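Local coordinates for protein diaminopimelate decarboxylase (Phaeodactylum tricornutum, PDB 7JPJ) that probably decarboxylates diaminopimelate in the last step of lysine biosynthesis, as a dimeric pyridoxal 5'-phosphate-dependent enzyme, at residues Leu12-Ala17 against Ile333-Gly338; Ala341-Glu346 against Glu377-Ala382. All coordinates share one frame; numbering follows the deposited sequence.

Interaction 1 (Leu12-Ala17 against Ile333-Gly338); sequences LTPETA and ILPGSG
Pro14, in the first turn of helix 14-24, packs on Leu334 at the end of strand 331-334 and on the type I beta turn Pro335-Gly338 that follows, joining the N-terminal helix to the beta domain of this fold-type III decarboxylase. The Pro14 ring and the Leu334 side chain meet at about a right angle, with Pro14 CG 3.7 Å from Leu334 CD2. The same CG of Pro14 lies 4.0 Å from Pro335 CD. With chi1 of Leu334 at -61° and chi2 at 168°, its other methyl, CD1, comes 3.6 Å from Leu12 O; Ala17 CB closes on Leu334 CD1 at 4.2 Å. Gly338, with phi at +89°, ends the turn tied by its N to Pro335 O at 3.0 Å and brings its CA to Pro14 O at 3.4 Å, a CA-H...O contact. Glu15 bends at chi2 and brings its carboxylate close to Gly338 O, an acceptor like itself, so no bond forms between them; OE2 is hydrogen-bonded to the backbone N of Ser340. At the helix start Thr13 takes the N-cap position, and its OG1 shares a hydrogen bond with Thr16 OG1 (2.6 Å). No conventional hydrogen bond crosses between Leu12-Ala17 and Ile333-Gly338; the joint is mainly a matter of fit between apolar surfaces, with the CA-H...O contact a minor addition.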
loop_
_atom_site.group_PDB
_atom_site.type_symbol
_atom_site.label_atom_id
_atom_site.label_comp_id
_atom_site.label_asym_id
_atom_site.label_seq_id
_atom_site.Cartn_x
_atom_site.Cartn_y
_atom_site.Cartn_z
ATOM N N LEU A 12 3.592 -23.460 11.754
ATOM C CA LEU A 12 4.895 -23.164 12.346
ATOM C C LEU A 12 4.885 -23.496 13.833
ATOM O O LEU A 12 4.207 -22.825 14.617
ATOM C CB LEU A 12 5.276 -21.697 12.139
ATOM C CG LEU A 12 5.711 -21.268 10.738
ATOM C CD1 LEU A 12 6.124 -19.808 10.742
ATOM C CD2 LEU A 12 6.841 -22.153 10.232
ATOM N N THR A 13 5.643 -24.520 14.218
ATOM C CA THR A 13 5.945 -24.747 15.621
ATOM C C THR A 13 7.016 -23.758 16.072
ATOM O O THR A 13 7.671 -23.121 15.241
ATOM C CB THR A 13 6.421 -26.183 15.840
ATOM O OG1 THR A 13 7.699 -26.369 15.220
ATOM C CG2 THR A 13 5.426 -27.176 15.260
ATOM N N PRO A 14 7.203 -23.588 17.385
ATOM C CA PRO A 14 8.297 -22.713 17.843
ATOM C C PRO A 14 9.660 -23.132 17.320
ATOM O O PRO A 14 10.522 -22.271 17.110
ATOM C CB PRO A 14 8.214 -22.823 19.370
ATOM C CG PRO A 14 6.788 -23.157 19.640
ATOM C CD PRO A 14 6.343 -24.025 18.500
ATOM N N GLU A 15 9.882 -24.429 17.092
ATOM C CA GLU A 15 11.144 -24.868 16.505
ATOM C C GLU A 15 11.224 -24.498 15.028
ATOM O O GLU A 15 12.268 -24.038 14.553
ATOM C CB GLU A 15 11.314 -26.377 16.688
ATOM C CG GLU A 15 11.678 -26.813 18.104
ATOM C CD GLU A 15 10.478 -26.880 19.039
ATOM O OE1 GLU A 15 9.346 -26.593 18.586
ATOM O OE2 GLU A 15 10.667 -27.230 20.226
ATOM N N THR A 16 10.130 -24.695 14.288
ATOM C CA THR A 16 10.128 -24.370 12.866
ATOM C C THR A 16 10.223 -22.867 12.631
ATOM O O THR A 16 10.772 -22.435 11.609
ATOM C CB THR A 16 8.869 -24.918 12.193
ATOM O OG1 THR A 16 8.550 -26.203 12.740
ATOM C CG2 THR A 16 9.091 -25.060 10.697
ATOM N N ALA A 17 9.689 -22.059 13.551
ATOM C CA ALA A 17 9.762 -20.609 13.400
ATOM C C ALA A 17 11.196 -20.116 13.552
ATOM O O ALA A 17 11.682 -19.328 12.733
ATOM C CB ALA A 17 8.841 -19.927 14.412
ATOM N N ILE A 333 1.351 -16.159 19.057
ATOM C CA ILE A 333 2.592 -15.705 19.669
ATOM C C ILE A 333 3.329 -16.921 20.210
ATOM O O ILE A 333 2.796 -17.657 21.049
ATOM C CB ILE A 333 2.333 -14.674 20.775
ATOM C CG1 ILE A 333 1.865 -13.360 20.151
ATOM C CG2 ILE A 333 3.586 -14.469 21.615
ATOM C CD1 ILE A 333 1.404 -12.349 21.160
ATOM N N LEU A 334 4.554 -17.132 19.727
ATOM C CA LEU A 334 5.405 -18.245 20.118
ATOM C C LEU A 334 6.610 -17.743 20.909
ATOM O O LEU A 334 7.028 -16.593 20.742
ATOM C CB LEU A 334 5.889 -19.025 18.890
ATOM C CG LEU A 334 4.775 -19.647 18.044
ATOM C CD1 LEU A 334 5.310 -20.135 16.709
ATOM C CD2 LEU A 334 4.093 -20.775 18.805
ATOM N N PRO A 335 7.185 -18.574 21.780
ATOM C CA PRO A 335 8.332 -18.123 22.580
ATOM C C PRO A 335 9.548 -17.859 21.707
ATOM O O PRO A 335 9.901 -18.666 20.843
ATOM C CB PRO A 335 8.575 -19.288 23.546
ATOM C CG PRO A 335 7.984 -20.475 22.856
ATOM C CD PRO A 335 6.790 -19.954 22.115
ATOM N N GLY A 336 10.194 -16.715 21.944
ATOM C CA GLY A 336 11.455 -16.401 21.288
ATOM C C GLY A 336 12.574 -17.373 21.605
ATOM O O GLY A 336 13.643 -17.287 20.990
ATOM N N SER A 337 12.360 -18.283 22.554
ATOM C CA SER A 337 13.337 -19.332 22.812
ATOM C C SER A 337 13.364 -20.350 21.680
ATOM O O SER A 337 14.427 -20.880 21.336
ATOM C CB SER A 337 13.022 -20.016 24.139
ATOM O OG SER A 337 13.325 -21.398 24.076
ATOM N N GLY A 338 12.209 -20.631 21.084
ATOM C CA GLY A 338 12.102 -21.668 20.083
ATOM C C GLY A 338 11.805 -23.044 20.634
ATOM O O GLY A 338 11.743 -24.006 19.854
#

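Interaction 2 (Ala341-Glu346 against Glu377-Ala382); sequences ADVGDE and ELRAAA
Arg379 turns CG anti to its backbone N (chi1 170°) and stays extended from CG to NE, and this straight chain carries the guanidinium from the strand end to the backbone of Asp342 and Val343. Arg379 NE donates to Val343 O at 2.7 Å, meeting a lone pair in the carbonyl plane, and that oxygen sits at the guanidinium edge. Arg379 NH2 donates to Asp342 O at 3.1 Å, a more bent bond (136° at the hydrogen) with the oxygen tilted out of the guanidinium plane. The third nitrogen, NH1, forms a salt bridge with Asp385. Further along, Ala380 N gives Glu346 O a nearly straight bond (2.8 Å, 170°), approaching from above the carbonyl plane, while Glu346 CG rests 3.6 Å from Ala380 CB. Replacing Arg379 by an alanine is likely to leave the carbonyls of Asp342 and Val343 without these donors and Asp385 without its cationic mate, setting the loop freer to move. Ala341-Glu346 is the last part of the connection from strand 331-334 to strand 347-353, which runs antiparallel to strand 373-379 and is joined to it by backbone bonding between Leu378 and Glu348; Ile333 of strand 331-334 packs against Leu378 and Arg379.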
loop_
_atom_site.group_PDB
_atom_site.type_symbol
_atom_site.label_atom_id
_atom_site.label_comp_id
_atom_site.label_asym_id
_atom_site.label_seq_id
_atom_site.Cartn_x
_atom_site.Cartn_y
_atom_site.Cartn_z
ATOM N N ALA A 341 8.480 -26.244 24.914
ATOM C CA ALA A 341 8.238 -26.325 26.347
ATOM C C ALA A 341 7.943 -24.961 26.961
ATOM O O ALA A 341 7.322 -24.896 28.026
ATOM C CB ALA A 341 9.438 -26.964 27.046
ATOM N N ASP A 342 8.365 -23.876 26.313
ATOM C CA ASP A 342 8.164 -22.528 26.826
ATOM C C ASP A 342 6.886 -21.877 26.314
ATOM O O ASP A 342 6.720 -20.663 26.475
ATOM C CB ASP A 342 9.362 -21.640 26.476
ATOM C CG ASP A 342 10.678 -22.244 26.908
ATOM O OD1 ASP A 342 10.694 -22.985 27.916
ATOM O OD2 ASP A 342 11.700 -21.972 26.246
ATOM N N VAL A 343 5.983 -22.645 25.701
ATOM C CA VAL A 343 4.711 -22.072 25.271
ATOM C C VAL A 343 3.898 -21.625 26.481
ATOM O O VAL A 343 3.469 -20.468 26.568
ATOM C CB VAL A 343 3.930 -23.073 24.402
ATOM C CG1 VAL A 343 2.618 -22.457 23.942
ATOM C CG2 VAL A 343 4.770 -23.504 23.209
ATOM N N GLY A 344 3.684 -22.530 27.435
ATOM C CA GLY A 344 3.026 -22.173 28.676
ATOM C C GLY A 344 1.517 -22.067 28.539
ATOM O O GLY A 344 0.899 -22.600 27.611
ATOM N N ASP A 345 0.913 -21.353 29.502
ATOM C CA ASP A 345 -0.537 -21.191 29.525
ATOM C C ASP A 345 -0.954 -19.819 30.048
ATOM O O ASP A 345 -2.019 -19.690 30.660
ATOM C CB ASP A 345 -1.196 -22.295 30.367
ATOM C CG ASP A 345 -0.542 -22.466 31.729
ATOM O OD1 ASP A 345 0.202 -21.557 32.166
ATOM O OD2 ASP A 345 -0.767 -23.520 32.364
ATOM N N GLU A 346 -0.138 -18.795 29.820
ATOM C CA GLU A 346 -0.446 -17.436 30.240
ATOM C C GLU A 346 -0.957 -16.641 29.046
ATOM O O GLU A 346 -0.329 -16.641 27.982
ATOM C CB GLU A 346 0.785 -16.761 30.845
ATOM C CG GLU A 346 0.487 -15.471 31.594
ATOM C CD GLU A 346 0.504 -15.654 33.098
ATOM O OE1 GLU A 346 -0.572 -15.527 33.724
ATOM O OE2 GLU A 346 1.591 -15.933 33.650
ATOM N N GLU A 377 -7.058 -12.068 22.286
ATOM C CA GLU A 377 -6.500 -12.829 23.398
ATOM C C GLU A 377 -5.411 -13.741 22.849
ATOM O O GLU A 377 -5.697 -14.677 22.095
ATOM C CB GLU A 377 -7.590 -13.627 24.108
ATOM C CG GLU A 377 -7.325 -13.883 25.589
ATOM C CD GLU A 377 -8.385 -14.770 26.231
ATOM O OE1 GLU A 377 -8.024 -15.716 26.971
ATOM O OE2 GLU A 377 -9.585 -14.521 25.989
ATOM N N LEU A 378 -4.159 -13.458 23.201
ATOM C CA LEU A 378 -3.016 -14.233 22.743
ATOM C C LEU A 378 -2.190 -14.680 23.943
ATOM O O LEU A 378 -2.491 -14.348 25.093
ATOM C CB LEU A 378 -2.150 -13.434 21.761
ATOM C CG LEU A 378 -2.890 -12.561 20.751
ATOM C CD1 LEU A 378 -2.013 -11.404 20.301
ATOM C CD2 LEU A 378 -3.335 -13.396 19.566
ATOM N N ARG A 379 -1.146 -15.457 23.663
ATOM C CA ARG A 379 -0.201 -15.835 24.701
ATOM C C ARG A 379 0.520 -14.598 25.216
ATOM O O ARG A 379 0.902 -13.718 24.440
ATOM C CB ARG A 379 0.807 -16.851 24.156
ATOM C CG ARG A 379 1.982 -17.140 25.083
ATOM C CD ARG A 379 3.006 -18.050 24.418
ATOM N NE ARG A 379 4.215 -18.216 25.224
ATOM C CZ ARG A 379 5.286 -17.432 25.131
ATOM N NH1 ARG A 379 5.299 -16.425 24.270
ATOM N NH2 ARG A 379 6.345 -17.652 25.899
ATOM N N ALA A 380 0.678 -14.520 26.533
ATOM C CA ALA A 380 1.451 -13.442 27.134
ATOM C C ALA A 380 2.824 -13.371 26.491
ATOM O O ALA A 380 3.557 -14.364 26.451
ATOM C CB ALA A 380 1.575 -13.659 28.641
ATOM N N ALA A 381 3.164 -12.201 25.965
ATOM C CA ALA A 381 4.370 -12.024 25.171
ATOM C C ALA A 381 5.369 -11.159 25.924
ATOM O O ALA A 381 5.026 -10.066 26.389
ATOM C CB ALA A 381 4.046 -11.396 23.814
ATOM N N ALA A 382 6.590 -11.660 26.053
ATOM C CA ALA A 382 7.717 -10.845 26.469
ATOM C C ALA A 382 8.422 -10.289 25.237
ATOM O O ALA A 382 8.230 -10.764 24.114
ATOM C CB ALA A 382 8.694 -11.657 27.317
#

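In the fold
Interactions 1 and 2 lie in the mixed beta sheet region, away from the d-lysine pocket, with centres about 11 Å apart. They come in series along the chain: Ile333-Gly338 ends interaction 1, and three residues later Ala341-Glu346 opens interaction 2. Strand 331-334 serves the first and strand 373-379 the second, both within one sheet. The two contacts touch directly: Ser337 OG probably bonds Asp342 OD2 at 2.8 Å, and Pro335 CB packs on Arg379 NH2 at 3.6 Å. One connection between strands 331-334 and 347-353 is therefore held at its start by the N-terminal helix and at its end by strand 373-379.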